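Local coordinates for nitrate regulatory protein (PDB 4AKK) that activates nasF operon expression in response to nitrate and nitrite by binding a terminator site in the leader RNA to effect transcription antitermination, at residues Trp126-Ala129 against Cys130-Tyr134; Pro136-Ala139 against Ala140-Lys143. All blocks are in the same frame, centred on the assembly; numbering follows the deposited sequence.

Contact 1: residues Trp126-Ala129 against Cys130-Tyr134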
loop_
_atom_site.group_PDB
_atom_site.type_symbol
_atom_site.label_atom_id
_atom_site.label_comp_id
_atom_site.label_asym_id
_atom_site.label_seq_id
_atom_site.Cartn_x
_atom_site.Cartn_y
_atom_site.Cartn_z
ATOM N N TRP A 126 4.598 0.154 20.402
ATOM C CA TRP A 126 5.932 0.152 19.796
ATOM C C TRP A 126 6.274 1.511 19.165
ATOM O O TRP A 126 7.386 2.011 19.321
ATOM C CB TRP A 126 6.065 -0.968 18.761
ATOM C CG TRP A 126 6.506 -2.286 19.333
ATOM C CD1 TRP A 126 5.718 -3.225 19.936
ATOM C CD2 TRP A 126 7.838 -2.820 19.335
ATOM N NE1 TRP A 126 6.476 -4.308 20.318
ATOM C CE2 TRP A 126 7.780 -4.085 19.961
ATOM C CE3 TRP A 126 9.072 -2.353 18.870
ATOM C CZ2 TRP A 126 8.913 -4.892 20.134
ATOM C CZ3 TRP A 126 10.197 -3.158 19.041
ATOM C CH2 TRP A 126 10.105 -4.411 19.668
ATOM N N ARG A 127 5.317 2.103 18.458
ATOM C CA ARG A 127 5.547 3.396 17.821
ATOM C C ARG A 127 5.851 4.447 18.876
ATOM O O ARG A 127 6.793 5.228 18.749
ATOM C CB ARG A 127 4.325 3.831 17.009
ATOM C CG ARG A 127 4.075 3.016 15.753
ATOM C CD ARG A 127 5.162 3.213 14.699
ATOM N NE ARG A 127 4.818 2.523 13.454
ATOM C CZ ARG A 127 5.638 2.377 12.415
ATOM N NH1 ARG A 127 6.870 2.873 12.458
ATOM N NH2 ARG A 127 5.230 1.722 11.333
ATOM N N ILE A 128 5.036 4.457 19.926
ATOM C CA ILE A 128 5.202 5.399 21.022
ATOM C C ILE A 128 6.537 5.189 21.753
ATOM O O ILE A 128 7.241 6.149 22.050
ATOM C CB ILE A 128 4.004 5.315 21.996
ATOM C CG1 ILE A 128 2.737 5.840 21.307
ATOM C CG2 ILE A 128 4.280 6.108 23.273
ATOM C CD1 ILE A 128 1.456 5.419 21.977
ATOM N N ALA A 129 6.893 3.938 22.031
ATOM C CA ALA A 129 8.175 3.660 22.686
ATOM C C ALA A 129 9.330 4.208 21.859
ATOM O O ALA A 129 10.250 4.814 22.390
ATOM C CB ALA A 129 8.361 2.160 22.938
ATOM N N CYS A 130 9.269 3.988 20.552
ATOM C CA CYS A 130 10.315 4.447 19.641
ATOM C C CYS A 130 10.464 5.965 19.704
ATOM O O CYS A 130 11.564 6.482 19.901
ATOM C CB CYS A 130 9.974 4.011 18.218
ATOM S SG CYS A 130 11.339 4.006 17.042
ATOM N N ALA A 131 9.349 6.675 19.541
ATOM C CA ALA A 131 9.339 8.139 19.603
ATOM C C ALA A 131 9.826 8.662 20.957
ATOM O O ALA A 131 10.633 9.584 21.023
ATOM C CB ALA A 131 7.941 8.678 19.283
ATOM N N VAL A 132 9.348 8.057 22.038
ATOM C CA VAL A 132 9.763 8.461 23.382
ATOM C C VAL A 132 11.221 8.093 23.701
ATOM O O VAL A 132 11.842 8.694 24.578
ATOM C CB VAL A 132 8.811 7.875 24.445
ATOM C CG1 VAL A 132 9.411 7.972 25.832
ATOM C CG2 VAL A 132 7.469 8.595 24.387
ATOM N N TRP A 133 11.765 7.110 22.989
ATOM C CA TRP A 133 13.154 6.694 23.188
ATOM C C TRP A 133 14.137 7.784 22.775
ATOM O O TRP A 133 15.139 8.013 23.448
ATOM C CB TRP A 133 13.438 5.401 22.418
ATOM C CG TRP A 133 14.881 4.990 22.397
ATOM C CD1 TRP A 133 15.873 5.519 21.623
ATOM C CD2 TRP A 133 15.490 3.948 23.169
ATOM N NE1 TRP A 133 17.062 4.880 21.872
ATOM C CE2 TRP A 133 16.854 3.910 22.817
ATOM C CE3 TRP A 133 15.015 3.046 24.126
ATOM C CZ2 TRP A 133 17.747 3.005 23.388
ATOM C CZ3 TRP A 133 15.904 2.148 24.693
ATOM C CH2 TRP A 133 17.254 2.135 24.323
ATOM N N TYR A 134 13.836 8.468 21.677
ATOM C CA TYR A 134 14.713 9.518 21.161
ATOM C C TYR A 134 14.547 10.873 21.837
ATOM O O TYR A 134 15.464 11.684 21.815
ATOM C CB TYR A 134 14.498 9.699 19.658
ATOM C CG TYR A 134 15.056 8.571 18.835
ATOM C CD1 TYR A 134 16.395 8.549 18.472
ATOM C CD2 TYR A 134 14.245 7.525 18.425
ATOM C CE1 TYR A 134 16.912 7.506 17.726
ATOM C CE2 TYR A 134 14.749 6.485 17.680
ATOM C CZ TYR A 134 16.082 6.477 17.332
ATOM O OH TYR A 134 16.577 5.434 16.586
#

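Contact 2: residues Pro136-Ala139 against Ala140-Lys143. With EDO (1,2-ethanediol), chain E.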
loop_
_atom_site.group_PDB
_atom_site.type_symbol
_atom_site.label_atom_id
_atom_site.label_comp_id
_atom_site.label_asym_id
_atom_site.label_seq_id
_atom_site.Cartn_x
_atom_site.Cartn_y
_atom_site.Cartn_z
ATOM N N PRO A 136 14.582 12.059 24.937
ATOM C CA PRO A 136 15.548 12.503 25.951
ATOM C C PRO A 136 16.921 12.855 25.380
ATOM O O PRO A 136 17.777 13.341 26.112
ATOM C CB PRO A 136 15.678 11.285 26.873
ATOM C CG PRO A 136 14.467 10.458 26.611
ATOM C CD PRO A 136 14.140 10.675 25.170
ATOM N N GLN A 137 17.137 12.609 24.095
ATOM C CA GLN A 137 18.429 12.909 23.490
ATOM C C GLN A 137 18.518 14.369 23.067
ATOM O O GLN A 137 19.575 14.845 22.668
ATOM C CB GLN A 137 18.696 11.989 22.301
ATOM C CG GLN A 137 18.522 10.523 22.629
ATOM C CD GLN A 137 19.191 9.614 21.620
ATOM O OE1 GLN A 137 19.461 10.013 20.483
ATOM N NE2 GLN A 137 19.460 8.379 22.029
ATOM N N LEU A 138 17.405 15.083 23.177
ATOM C CA LEU A 138 17.387 16.503 22.859
ATOM C C LEU A 138 18.389 17.322 23.664
ATOM O O LEU A 138 18.994 18.249 23.134
ATOM C CB LEU A 138 15.986 17.075 23.037
ATOM C CG LEU A 138 15.053 16.814 21.863
ATOM C CD1 LEU A 138 13.644 17.266 22.200
ATOM C CD2 LEU A 138 15.579 17.511 20.613
ATOM N N ALA A 139 18.562 16.993 24.940
ATOM C CA ALA A 139 19.502 17.737 25.774
ATOM C C ALA A 139 20.930 17.662 25.222
ATOM O O ALA A 139 21.595 18.683 25.066
ATOM C CB ALA A 139 19.451 17.252 27.215
ATOM N N ALA A 140 21.391 16.456 24.916
ATOM C CA ALA A 140 22.735 16.270 24.370
ATOM C C ALA A 140 22.907 16.988 23.031
ATOM O O ALA A 140 23.932 17.634 22.785
ATOM C CB ALA A 140 23.042 14.800 24.220
ATOM N N LEU A 141 21.897 16.875 22.174
ATOM C CA LEU A 141 21.936 17.506 20.860
ATOM C C LEU A 141 22.057 19.024 20.975
ATOM O O LEU A 141 22.842 19.648 20.265
ATOM C CB LEU A 141 20.691 17.128 20.053
ATOM C CG LEU A 141 20.400 17.858 18.739
ATOM C CD1 LEU A 141 21.555 17.663 17.757
ATOM C CD2 LEU A 141 19.076 17.356 18.143
ATOM N N ARG A 142 21.274 19.610 21.870
ATOM C CA ARG A 142 21.292 21.062 22.057
ATOM C C ARG A 142 22.652 21.574 22.518
ATOM O O ARG A 142 23.148 22.591 22.023
ATOM C CB ARG A 142 20.206 21.488 23.043
ATOM C CG ARG A 142 18.811 21.362 22.472
ATOM C CD ARG A 142 17.784 21.177 23.558
ATOM N NE ARG A 142 16.438 21.408 23.044
ATOM C CZ ARG A 142 15.333 21.244 23.758
ATOM N NH1 ARG A 142 15.411 20.846 25.022
ATOM N NH2 ARG A 142 14.155 21.488 23.209
ATOM N N LYS A 143 23.254 20.869 23.468
ATOM C CA LYS A 143 24.579 21.244 23.942
ATOM C C LYS A 143 25.572 21.288 22.780
ATOM O O LYS A 143 26.323 22.250 22.625
ATOM C CB LYS A 143 25.068 20.285 25.026
ATOM C CG LYS A 143 26.423 20.684 25.594
ATOM C CD LYS A 143 26.800 19.864 26.817
ATOM C CE LYS A 143 28.159 20.298 27.362
ATOM N NZ LYS A 143 28.731 19.277 28.284
HETATM C C1 EDO E . 14.543 18.147 26.746
HETATM O O1 EDO E . 13.195 18.531 27.055
HETATM C C2 EDO E . 14.750 16.656 26.998
HETATM O O2 EDO E . 16.158 16.379 27.104
HETATM O O HOH W 1 20.371 14.049 26.153
#

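Contact 1: residues Trp126-Ala129 against Cys130-Tyr134
Val132 N donates to Ile128 O at 2.8 Å, one of a run of i to i+4 helical bonds that join Trp126-Ala129 to Cys130-Tyr134. The two before it, Cys130 N to Trp126 O at 3.0 Å and Ala131 N to Arg127 O at 3.0 Å, are well aligned too, the latter with an N-H...O angle of 172°. The last, Trp133 N to Ala129 O, is bent to 130° and weak, as the helix nears its end at Tyr134. Among side chains, Ile128 and Val132 run side by side one turn apart and meet through their CG2 methyls at 4.2 Å. With chi1 at 165°, Val132 turns CG2 beside its own backbone N, which brings that methyl back over Ile128 O and toward the isoleucine. Branched aliphatics suit this flank, because Leu113 and Tyr110 of helix 92-117 press on it. Small Ala131 and Cys130 let helix 152-167 come near, at Leu166 and His165. Past the turn, Trp133 lays CD1 over the centre of the Tyr134 ring, 4.0 Å above its plane, while the His165 ring meets the tyrosine ring with its plane nearly parallel. On the second subunit, Phe42 meets Trp126 edge-to-face and also packs on Ala129. With most main-chain groups between the segments bonded along the helix, this part of helix 122-134 can present largely apolar side chains both to its own bundle and to the dimer partner.

Contact 2: residues Pro136-Ala139 against Ala140-Lys143
Leu138 and Arg142, one helical turn apart, form the tightly packed part of this contact. Arg142 N donates to Leu138 O at 2.9 Å, and the arginine's CG and CD then pass close by the same carbonyl oxygen, CD at 3.2 Å from Leu138 O. Chi1 of -71° sets CG beside the backbone N, sending the chain back toward Leu138, and its extended course from CG to NE brings the guanidinium to the leucine, whose CB lies over one face, offset toward the rim and 4.2 Å above the plane. An arginine fits here because its side chain packs on Ala99 and Val102 of helix 92-117 while its charged end makes salt bridges with Glu76 through NE and with Asp103 through NH1; such paired carboxylates probably stabilise its positive charge. Beside it, Leu138 CD2 and Leu141 CD2 meet at 4.3 Å. Leu141 packs on Phe159, and Leu138 reaches both Ile162 and Leu106.

The opposite character appears at Ala139, Ala140 and Lys143, which are exposed. The alanines need only a methyl there, and the extended Lys143 leads its amine away from Pro136-Ala139. A water accepts from Ala140 N at 2.9 Å and donates to Pro136 O at 2.7 Å. Between the two parts sits ethanediol, probably from the crystallisation liquor: C1 lies beside Arg142 NH1, O2 takes a weak bond from Ala139 N, and the molecule also binds Asp103. Together they form the start of an amphipathic helix in the all-helical NIT domain, its leucines turned toward helices 92-117 and 152-167.

From the N terminus, the chain runs along helix 122-134, where contact 1 joins successive turns, and then through a short connection into helix 138-147, at whose start contact 2 lies. Neither contact closes a long loop: each is local, its two segments directly continuous, and contact 1 ends before contact 2 begins, so they stand in series without nesting or crossing. Their centres lie about 16 Å apart on the same side of the chain's centre. Both helices lean on helices 92-117 and 152-167, which thereby bind the consecutive pair into the NIT domain. They differ at the assembly level, for the second subunit touches contact 1 but not contact 2.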